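Local coordinates for protein xylosidase (Xanthomonas axonopodis pv. citri, PDB 6XN2) that probably hydrolyses xylo-oligosaccharides as a family 43 glycoside hydrolase with xylosidase activity, binding the xylose units in a pocket at the centre of a five-bladed beta-propeller, at residues A[116-121]-A[167-172]; A[141-146]-A[160-165]; A[108-113]-A[131-136]. All blocks are in the same frame, centred on the assembly; numbering follows the deposited sequence.

Interaction 1 of 3, residues A[116-121]-A[167-172]; sequences QMWAPD and YSIDPA. With XYP (beta-D-xylopyranose), chain E.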
loop_
_atom_site.group_PDB
_atom_site.type_symbol
_atom_site.label_atom_id
_atom_site.label_comp_id
_atom_site.label_asym_id
_atom_site.label_seq_id
_atom_site.Cartn_x
_atom_site.Cartn_y
_atom_site.Cartn_z
ATOM N N GLN A 116 0.394 16.637 -0.915
ATOM C CA GLN A 116 -0.068 15.312 -0.516
ATOM C C GLN A 116 0.719 14.179 -1.171
ATOM O O GLN A 116 0.243 13.487 -2.078
ATOM C CB GLN A 116 -1.564 15.178 -0.801
ATOM C CG GLN A 116 -2.390 16.117 0.069
ATOM C CD GLN A 116 -3.878 15.915 -0.085
ATOM O OE1 GLN A 116 -4.414 15.976 -1.189
ATOM N NE2 GLN A 116 -4.558 15.673 1.028
ATOM N N MET A 117 1.941 14.008 -0.682
ATOM C CA MET A 117 2.792 12.900 -1.075
ATOM C C MET A 117 2.385 11.673 -0.271
ATOM O O MET A 117 2.812 11.499 0.874
ATOM C CB MET A 117 4.254 13.261 -0.842
ATOM C CG MET A 117 4.693 14.508 -1.606
ATOM S SD MET A 117 5.178 14.080 -3.293
ATOM C CE MET A 117 6.920 13.735 -3.065
ATOM N N TRP A 118 1.514 10.859 -0.850
ATOM C CA TRP A 118 0.931 9.704 -0.190
ATOM C C TRP A 118 1.659 8.377 -0.373
ATOM O O TRP A 118 2.718 8.355 -0.881
ATOM C CB TRP A 118 -0.553 9.626 -0.533
ATOM C CG TRP A 118 -1.381 10.706 0.139
ATOM C CD1 TRP A 118 -0.933 11.751 0.826
ATOM C CD2 TRP A 118 -2.802 10.792 0.181
ATOM N NE1 TRP A 118 -1.966 12.494 1.302
ATOM C CE2 TRP A 118 -3.128 11.920 0.922
ATOM C CE3 TRP A 118 -3.829 10.012 -0.321
ATOM C CZ2 TRP A 118 -4.426 12.285 1.166
ATOM C CZ3 TRP A 118 -5.103 10.382 -0.082
ATOM C CH2 TRP A 118 -5.396 11.501 0.648
ATOM N N ALA A 119 1.058 7.294 0.079
ATOM C CA ALA A 119 1.617 5.958 0.050
ATOM C C ALA A 119 2.467 5.539 -1.145
ATOM O O ALA A 119 1.953 5.246 -2.143
ATOM C CB ALA A 119 0.519 4.963 0.252
ATOM N N PRO A 120 3.774 5.418 -0.962
ATOM C CA PRO A 120 4.631 5.075 -2.081
ATOM C C PRO A 120 5.099 3.643 -2.143
ATOM O O PRO A 120 4.799 2.865 -1.300
ATOM C CB PRO A 120 5.843 5.932 -1.802
ATOM C CG PRO A 120 5.955 5.869 -0.343
ATOM C CD PRO A 120 4.566 5.806 0.198
ATOM N N ASP A 121 5.854 3.332 -3.178
ATOM C CA ASP A 121 6.443 2.004 -3.299
ATOM C C ASP A 121 7.726 2.119 -4.104
ATOM O O ASP A 121 8.043 3.185 -4.635
ATOM C CB ASP A 121 5.472 1.015 -3.958
ATOM C CG ASP A 121 5.853 -0.440 -3.697
ATOM O OD1 ASP A 121 6.777 -0.676 -2.888
ATOM O OD2 ASP A 121 5.232 -1.343 -4.296
ATOM N N TYR A 167 -3.647 7.548 -12.446
ATOM C CA TYR A 167 -4.613 8.326 -11.724
ATOM C C TYR A 167 -4.836 7.693 -10.351
ATOM O O TYR A 167 -4.159 6.706 -10.066
ATOM C CB TYR A 167 -5.903 8.391 -12.501
ATOM C CG TYR A 167 -6.420 7.081 -12.965
ATOM C CD1 TYR A 167 -6.024 6.552 -14.141
ATOM C CD2 TYR A 167 -7.344 6.411 -12.257
ATOM C CE1 TYR A 167 -6.493 5.371 -14.581
ATOM C CE2 TYR A 167 -7.834 5.235 -12.697
ATOM C CZ TYR A 167 -7.390 4.716 -13.873
ATOM O OH TYR A 167 -7.841 3.549 -14.336
ATOM N N SER A 168 -5.575 8.372 -9.424
ATOM C CA SER A 168 -5.846 7.850 -8.094
ATOM C C SER A 168 -4.515 7.670 -7.336
ATOM O O SER A 168 -3.523 8.357 -7.627
ATOM C CB SER A 168 -6.633 6.530 -8.181
ATOM O OG SER A 168 -7.209 6.181 -6.931
ATOM N N ILE A 169 -4.492 6.793 -6.354
ATOM C CA ILE A 169 -3.348 6.668 -5.470
ATOM C C ILE A 169 -2.813 5.282 -5.189
ATOM O O ILE A 169 -3.106 4.371 -5.894
ATOM C CB ILE A 169 -3.764 7.219 -4.089
ATOM C CG1 ILE A 169 -5.016 6.533 -3.599
ATOM C CG2 ILE A 169 -4.117 8.663 -4.131
ATOM C CD1 ILE A 169 -5.397 6.885 -2.188
ATOM N N ASP A 170 -1.921 5.198 -4.198
ATOM C CA ASP A 170 -1.473 3.926 -3.629
ATOM C C ASP A 170 -0.826 2.943 -4.608
ATOM O O ASP A 170 -1.280 1.799 -4.737
ATOM C CB ASP A 170 -2.657 3.252 -2.931
ATOM C CG ASP A 170 -3.087 3.999 -1.690
ATOM O OD1 ASP A 170 -2.477 5.063 -1.408
ATOM O OD2 ASP A 170 -4.017 3.531 -0.992
ATOM N N PRO A 171 0.245 3.342 -5.251
ATOM C CA PRO A 171 0.859 2.390 -6.161
ATOM C C PRO A 171 1.550 1.246 -5.475
ATOM O O PRO A 171 2.037 1.389 -4.401
ATOM C CB PRO A 171 1.935 3.215 -6.829
ATOM C CG PRO A 171 2.292 4.221 -5.829
ATOM C CD PRO A 171 1.020 4.564 -5.144
ATOM N N ALA A 172 1.511 0.098 -6.109
ATOM C CA ALA A 172 2.299 -1.048 -5.664
ATOM C C ALA A 172 2.920 -1.697 -6.889
ATOM O O ALA A 172 2.211 -2.040 -7.836
ATOM C CB ALA A 172 1.439 -2.050 -4.901
HETATM O O1 XYP E . -6.298 7.267 2.490
HETATM C C1 XYP E . -4.986 7.019 2.940
HETATM C C2 XYP E . -4.129 6.674 1.740
HETATM C C3 XYP E . -2.666 6.789 2.025
HETATM C C4 XYP E . -2.363 8.104 2.710
HETATM C C5 XYP E . -3.213 8.226 3.942
HETATM O O2 XYP E . -4.352 5.352 1.270
HETATM O O3 XYP E . -2.111 6.742 0.744
HETATM O O4 XYP E . -1.031 8.137 3.111
HETATM O O5 XYP E . -4.570 8.183 3.606
HETATM O O HOH W 1 1.092 2.664 -2.250
#
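W118 and I169 meet in the sugar pocket: the delta methyl CD1 of I169 lies in the plane of the indole, at its edge, 4.0 Å from CE3 of W118. One face of the indole is turned to the xylose, whose C4 stands 3.6 Å above the ring plane and toward its rim, a CH-pi type of platform common in carbohydrate sites. The ring NH turns to F81 O.

D170 leaves its backbone heading away from 116-121, but with CG anti to its own carbonyl carbon (chi1 -69°) the carboxylate comes back to the O2/O3 side of the sugar. There it takes two hydroxyls, one on each oxygen: xylose O3 donates to OD1 of D170 at 2.8 Å, and O2 to OD2 at 2.9 Å. A119 completes the grip on O3 with a longer bond from its backbone N (3.3 Å, 152° at the hydrogen), while its CB packs 3.4 Å from OD1 of D170.

Farther along, one water donates to both A119 O and P171 O. The loops run almost the same way (17° apart) into 121-125 and 172-175, first strands of successive sheets. D121 sets OD2 against CA of A172, its carboxylate held by H54 and V173 N.

The C4 side of the sugar over the indole and a carboxylate on neighbouring hydroxyls would together restrict how xylose sits and turns; D50 and E257 bind the same sugar.

Interaction 2 of 3, residues A[141-146]-A[160-165]; sequences MFQIGV and PQPIAG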
loop_
_atom_site.group_PDB
_atom_site.type_symbol
_atom_site.label_atom_id
_atom_site.label_comp_id
_atom_site.label_asym_id
_atom_site.label_seq_id
_atom_site.Cartn_x
_atom_site.Cartn_y
_atom_site.Cartn_z
ATOM N N MET A 141 -6.320 16.868 -8.646
ATOM C CA MET A 141 -6.347 15.499 -9.060
ATOM C C MET A 141 -5.090 14.723 -8.707
ATOM O O MET A 141 -4.014 15.163 -8.966
ATOM C CB MET A 141 -6.522 15.407 -10.570
ATOM C CG MET A 141 -7.774 16.029 -11.154
ATOM S SD MET A 141 -9.285 15.306 -10.563
ATOM C CE MET A 141 -9.646 16.311 -9.192
ATOM N N PHE A 142 -5.277 13.558 -8.109
ATOM C CA PHE A 142 -4.172 12.637 -7.826
ATOM C C PHE A 142 -3.671 11.969 -9.097
ATOM O O PHE A 142 -4.457 11.592 -9.970
ATOM C CB PHE A 142 -4.595 11.546 -6.835
ATOM C CG PHE A 142 -4.452 11.933 -5.384
ATOM C CD1 PHE A 142 -3.207 12.245 -4.852
ATOM C CD2 PHE A 142 -5.552 11.939 -4.543
ATOM C CE1 PHE A 142 -3.069 12.583 -3.520
ATOM C CE2 PHE A 142 -5.418 12.266 -3.212
ATOM C CZ PHE A 142 -4.175 12.590 -2.701
ATOM N N GLN A 143 -2.391 11.704 -9.146
ATOM C CA GLN A 143 -1.742 10.949 -10.193
ATOM C C GLN A 143 -0.515 10.282 -9.563
ATOM O O GLN A 143 -0.139 10.554 -8.482
ATOM C CB GLN A 143 -1.362 11.781 -11.406
ATOM C CG GLN A 143 -2.407 11.869 -12.486
ATOM C CD GLN A 143 -1.860 12.366 -13.800
ATOM O OE1 GLN A 143 -1.832 13.516 -14.042
ATOM N NE2 GLN A 143 -1.440 11.484 -14.624
ATOM N N ILE A 144 0.081 9.383 -10.284
ATOM C CA ILE A 144 1.214 8.653 -9.771
ATOM C C ILE A 144 2.449 9.048 -10.556
ATOM O O ILE A 144 2.462 8.963 -11.781
ATOM C CB ILE A 144 0.972 7.141 -9.854
ATOM C CG1 ILE A 144 -0.152 6.771 -8.889
ATOM C CG2 ILE A 144 2.251 6.377 -9.522
ATOM C CD1 ILE A 144 -0.631 5.381 -9.052
ATOM N N GLY A 145 3.463 9.530 -9.843
ATOM C CA GLY A 145 4.727 9.879 -10.460
ATOM C C GLY A 145 5.800 8.876 -10.089
ATOM O O GLY A 145 5.582 8.000 -9.252
ATOM N N VAL A 146 6.961 8.989 -10.715
ATOM C CA VAL A 146 8.074 8.126 -10.353
ATOM C C VAL A 146 9.351 8.970 -10.234
ATOM O O VAL A 146 9.480 10.028 -10.862
ATOM C CB VAL A 146 8.245 6.955 -11.372
ATOM C CG1 VAL A 146 8.656 7.479 -12.743
ATOM C CG2 VAL A 146 9.241 5.912 -10.861
ATOM N N PRO A 160 9.615 15.050 -14.287
ATOM C CA PRO A 160 8.872 16.289 -14.396
ATOM C C PRO A 160 7.372 16.114 -14.516
ATOM O O PRO A 160 6.667 16.965 -14.100
ATOM C CB PRO A 160 9.407 16.881 -15.678
ATOM C CG PRO A 160 10.019 15.772 -16.392
ATOM C CD PRO A 160 10.585 14.912 -15.367
ATOM N N GLN A 161 6.927 15.028 -15.113
ATOM C CA GLN A 161 5.500 14.746 -15.287
ATOM C C GLN A 161 5.141 13.416 -14.631
ATOM O O GLN A 161 6.024 12.576 -14.428
ATOM C CB GLN A 161 5.139 14.717 -16.774
ATOM C CG GLN A 161 5.158 16.073 -17.440
ATOM C CD GLN A 161 5.355 15.989 -18.944
ATOM O OE1 GLN A 161 4.976 15.006 -19.597
ATOM N NE2 GLN A 161 5.960 17.028 -19.505
ATOM N N PRO A 162 3.871 13.198 -14.342
ATOM C CA PRO A 162 3.468 11.931 -13.767
ATOM C C PRO A 162 3.390 10.816 -14.795
ATOM O O PRO A 162 3.464 11.050 -15.962
ATOM C CB PRO A 162 2.084 12.234 -13.212
ATOM C CG PRO A 162 1.572 13.288 -14.059
ATOM C CD PRO A 162 2.756 14.132 -14.418
ATOM N N ILE A 163 3.231 9.600 -14.352
ATOM C CA ILE A 163 3.150 8.510 -15.277
ATOM C C ILE A 163 1.867 8.575 -16.083
ATOM O O ILE A 163 0.815 8.648 -15.539
ATOM C CB ILE A 163 3.249 7.173 -14.570
ATOM C CG1 ILE A 163 4.578 7.089 -13.843
ATOM C CG2 ILE A 163 3.104 6.047 -15.556
ATOM C CD1 ILE A 163 4.701 5.964 -12.865
ATOM N N ALA A 164 1.975 8.558 -17.394
ATOM C CA ALA A 164 0.790 8.622 -18.202
ATOM C C ALA A 164 -0.030 7.385 -18.023
ATOM O O ALA A 164 0.491 6.334 -18.023
ATOM C CB ALA A 164 1.145 8.804 -19.657
ATOM N N GLY A 165 -1.319 7.553 -17.894
ATOM C CA GLY A 165 -2.203 6.445 -17.718
ATOM C C GLY A 165 -2.492 6.181 -16.263
ATOM O O GLY A 165 -3.223 5.300 -15.952
HETATM O O HOH W 2 6.508 10.185 -13.231
#
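P162, just after a Q161 carbonyl bridged by water to V146 N, bears directly on Q143 and G145 of strand 142-149. Its CG sits 3.4 Å from OE1 of Q143 and 3.6 Å from NE2, so the pyrrolidine packs against the amide end, while CA of P162 comes within 4.1 Å of CA of G145, where the strand carries no side chain. The amide is anchored at both ends by other partners, R137 on OE1 and T166 O on NE2.

I163 supplies the one direct hydrogen bond between the segments. Its N donates to I144 O at 2.8 Å, with 160° at the hydrogen; the hydroxyl of T166 is a second partner of that oxygen. With CG1 anti to the carbonyl carbon (chi1 -60°), the I163 side chain runs back over the strand and places CD1 4.0 Å from CB of V146 and 4.2 Å from CG2 of I144, beside Y132.

A single backbone bond, a water bridge and an isoleucine methyl thus tie the loop to its strand. The polar pairing would hold the loop at I144, and the buried I163 joins it to the apolar packing of the four-stranded sheet.

Interaction 3 of 3, residues A[108-113]-A[131-136]; sequences RDVPWA and LYFPAK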
loop_
_atom_site.group_PDB
_atom_site.type_symbol
_atom_site.label_atom_id
_atom_site.label_comp_id
_atom_site.label_asym_id
_atom_site.label_seq_id
_atom_site.Cartn_x
_atom_site.Cartn_y
_atom_site.Cartn_z
ATOM N N ARG A 108 8.611 19.733 -3.455
ATOM C CA ARG A 108 9.205 20.901 -4.130
ATOM C C ARG A 108 10.031 20.486 -5.365
ATOM O O ARG A 108 10.162 21.306 -6.247
ATOM C CB ARG A 108 10.011 21.700 -3.108
ATOM C CG ARG A 108 11.409 21.166 -2.867
ATOM C CD ARG A 108 12.261 22.096 -2.050
ATOM N NE ARG A 108 11.663 22.351 -0.761
ATOM C CZ ARG A 108 12.068 21.756 0.320
ATOM N NH1 ARG A 108 11.484 21.989 1.477
ATOM N NH2 ARG A 108 13.061 20.907 0.230
ATOM N N ASP A 109 10.587 19.275 -5.414
ATOM C CA ASP A 109 11.373 18.764 -6.561
ATOM C C ASP A 109 10.496 17.927 -7.491
ATOM O O ASP A 109 11.030 17.328 -8.390
ATOM C CB ASP A 109 12.612 18.039 -6.066
ATOM C CG ASP A 109 13.535 18.983 -5.331
ATOM O OD1 ASP A 109 13.730 20.068 -5.820
ATOM O OD2 ASP A 109 14.009 18.617 -4.283
ATOM N N VAL A 110 9.196 17.888 -7.231
ATOM C CA VAL A 110 8.226 17.205 -8.127
ATOM C C VAL A 110 7.437 18.317 -8.819
ATOM O O VAL A 110 6.475 18.777 -8.264
ATOM C CB VAL A 110 7.308 16.247 -7.360
ATOM C CG1 VAL A 110 6.390 15.511 -8.306
ATOM C CG2 VAL A 110 8.113 15.269 -6.538
ATOM N N PRO A 111 7.834 18.733 -10.031
ATOM C CA PRO A 111 7.228 19.863 -10.707
ATOM C C PRO A 111 5.728 19.753 -10.973
ATOM O O PRO A 111 5.076 20.732 -10.912
ATOM C CB PRO A 111 7.962 19.913 -12.042
ATOM C CG PRO A 111 9.237 19.201 -11.783
ATOM C CD PRO A 111 8.873 18.106 -10.819
ATOM N N TRP A 112 5.252 18.553 -11.246
ATOM C CA TRP A 112 3.843 18.381 -11.584
ATOM C C TRP A 112 2.940 18.330 -10.350
ATOM O O TRP A 112 1.728 18.479 -10.461
ATOM C CB TRP A 112 3.641 17.111 -12.427
ATOM C CG TRP A 112 3.957 15.824 -11.711
ATOM C CD1 TRP A 112 5.144 15.146 -11.725
ATOM C CD2 TRP A 112 3.069 15.060 -10.883
ATOM N NE1 TRP A 112 5.050 14.009 -10.955
ATOM C CE2 TRP A 112 3.789 13.936 -10.425
ATOM C CE3 TRP A 112 1.737 15.219 -10.480
ATOM C CZ2 TRP A 112 3.220 12.978 -9.587
ATOM C CZ3 TRP A 112 1.174 14.267 -9.644
ATOM C CH2 TRP A 112 1.912 13.164 -9.207
ATOM N N ALA A 113 3.529 18.124 -9.176
ATOM C CA ALA A 113 2.739 17.930 -7.961
ATOM C C ALA A 113 2.725 19.159 -7.071
ATOM O O ALA A 113 3.735 19.850 -6.939
ATOM C CB ALA A 113 3.267 16.738 -7.177
ATOM N N LEU A 131 11.252 5.062 -7.322
ATOM C CA LEU A 131 10.325 5.373 -6.260
ATOM C C LEU A 131 9.013 5.816 -6.859
ATOM O O LEU A 131 8.958 6.803 -7.475
ATOM C CB LEU A 131 10.883 6.436 -5.322
ATOM C CG LEU A 131 10.079 6.819 -4.085
ATOM C CD1 LEU A 131 9.845 5.635 -3.208
ATOM C CD2 LEU A 131 10.770 7.873 -3.281
ATOM N N TYR A 132 7.979 5.016 -6.704
ATOM C CA TYR A 132 6.652 5.336 -7.220
ATOM C C TYR A 132 5.823 5.994 -6.131
ATOM O O TYR A 132 5.780 5.498 -5.011
ATOM C CB TYR A 132 5.948 4.074 -7.729
ATOM C CG TYR A 132 6.702 3.401 -8.833
ATOM C CD1 TYR A 132 7.767 2.552 -8.553
ATOM C CD2 TYR A 132 6.366 3.627 -10.163
ATOM C CE1 TYR A 132 8.476 1.943 -9.570
ATOM C CE2 TYR A 132 7.067 3.024 -11.189
ATOM C CZ TYR A 132 8.119 2.184 -10.887
ATOM O OH TYR A 132 8.816 1.582 -11.901
ATOM N N PHE A 133 5.167 7.104 -6.450
ATOM C CA PHE A 133 4.421 7.840 -5.432
ATOM C C PHE A 133 3.188 8.538 -5.991
ATOM O O PHE A 133 3.209 9.046 -7.116
ATOM C CB PHE A 133 5.334 8.873 -4.756
ATOM C CG PHE A 133 5.822 9.950 -5.688
ATOM C CD1 PHE A 133 6.905 9.724 -6.519
ATOM C CD2 PHE A 133 5.198 11.188 -5.729
ATOM C CE1 PHE A 133 7.356 10.706 -7.383
ATOM C CE2 PHE A 133 5.645 12.175 -6.602
ATOM C CZ PHE A 133 6.725 11.936 -7.415
ATOM N N PRO A 134 2.104 8.567 -5.203
ATOM C CA PRO A 134 0.926 9.348 -5.565
ATOM C C PRO A 134 1.028 10.766 -5.005
ATOM O O PRO A 134 1.430 10.971 -3.850
ATOM C CB PRO A 134 -0.212 8.570 -4.909
ATOM C CG PRO A 134 0.420 8.024 -3.643
ATOM C CD PRO A 134 1.904 7.831 -3.941
ATOM N N ALA A 135 0.687 11.747 -5.825
ATOM C CA ALA A 135 0.622 13.118 -5.347
ATOM C C ALA A 135 -0.487 13.841 -6.080
ATOM O O ALA A 135 -0.982 13.365 -7.101
ATOM C CB ALA A 135 1.962 13.828 -5.534
ATOM N N LYS A 136 -0.871 14.993 -5.552
ATOM C CA LYS A 136 -1.992 15.744 -6.083
ATOM C C LYS A 136 -1.502 16.934 -6.904
ATOM O O LYS A 136 -0.655 17.705 -6.444
ATOM C CB LYS A 136 -2.884 16.206 -4.929
ATOM C CG LYS A 136 -4.219 16.757 -5.355
ATOM C CD LYS A 136 -5.138 16.964 -4.158
ATOM C CE LYS A 136 -5.920 15.702 -3.836
ATOM N NZ LYS A 136 -6.582 15.827 -2.505
#
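V110 meets the far end of F133: its CG1 lies in the ring plane, at the edge, 3.7 Å from CZ, and CG2 reaches the same carbon. F133 gets there because its CG stands between the backbone N and the carbonyl carbon (chi1 64°), and L105 of strand 99-106 packs on it too.

Between the aromatic residues, W112 and F133 run alongside in opposite senses, with CZ2 of W112 3.9 Å from CE2 of F133. Farther round the indole, CH2 of W112 lies 3.7 Å from CB of A135. The two alanines close the other end, methyl to methyl, CB of A113 standing 3.6 Å from CB of A135.

The backbone also packs here: A135 O, which takes the N-H of Q143 in the sheet, lies at the edge of the indole, 3.5 Å from CZ3 of W112. Within 108-113, a type I turn from V110 to A113, with A113 N donating to V110 O, folds V110 CG1 and A113 CB over one face of the indole.

With no hydrogen bond between the segments, the attachment rests on apolar fit: valine, indole and alanine methyl match the side chains of F133 and A135, joining the loop to strand 128-136.

Interactions 2 and 3 pack loops on one propeller blade, the four-stranded antiparallel sheet 121-125, 128-136, 142-149, 157-158; interaction 1 joins the entry to its first strand with the entry to the next blade, at 172-175. Interactions 2 and 3 lie about 7 Å apart between centres and about 17 Å from the chain centre; their strands 128-136 and 142-149 are sheet neighbours, paired through bonds such as G145 N to F133 O. Interaction 1 is about 10 Å from each and nearer the middle. Along the chain, interaction 3 closes before interaction 2 opens, 2 is nested within 1, and 1 and 3 alternate. F142 packs on W118 and I169, so the blade directly backs the pocket wall.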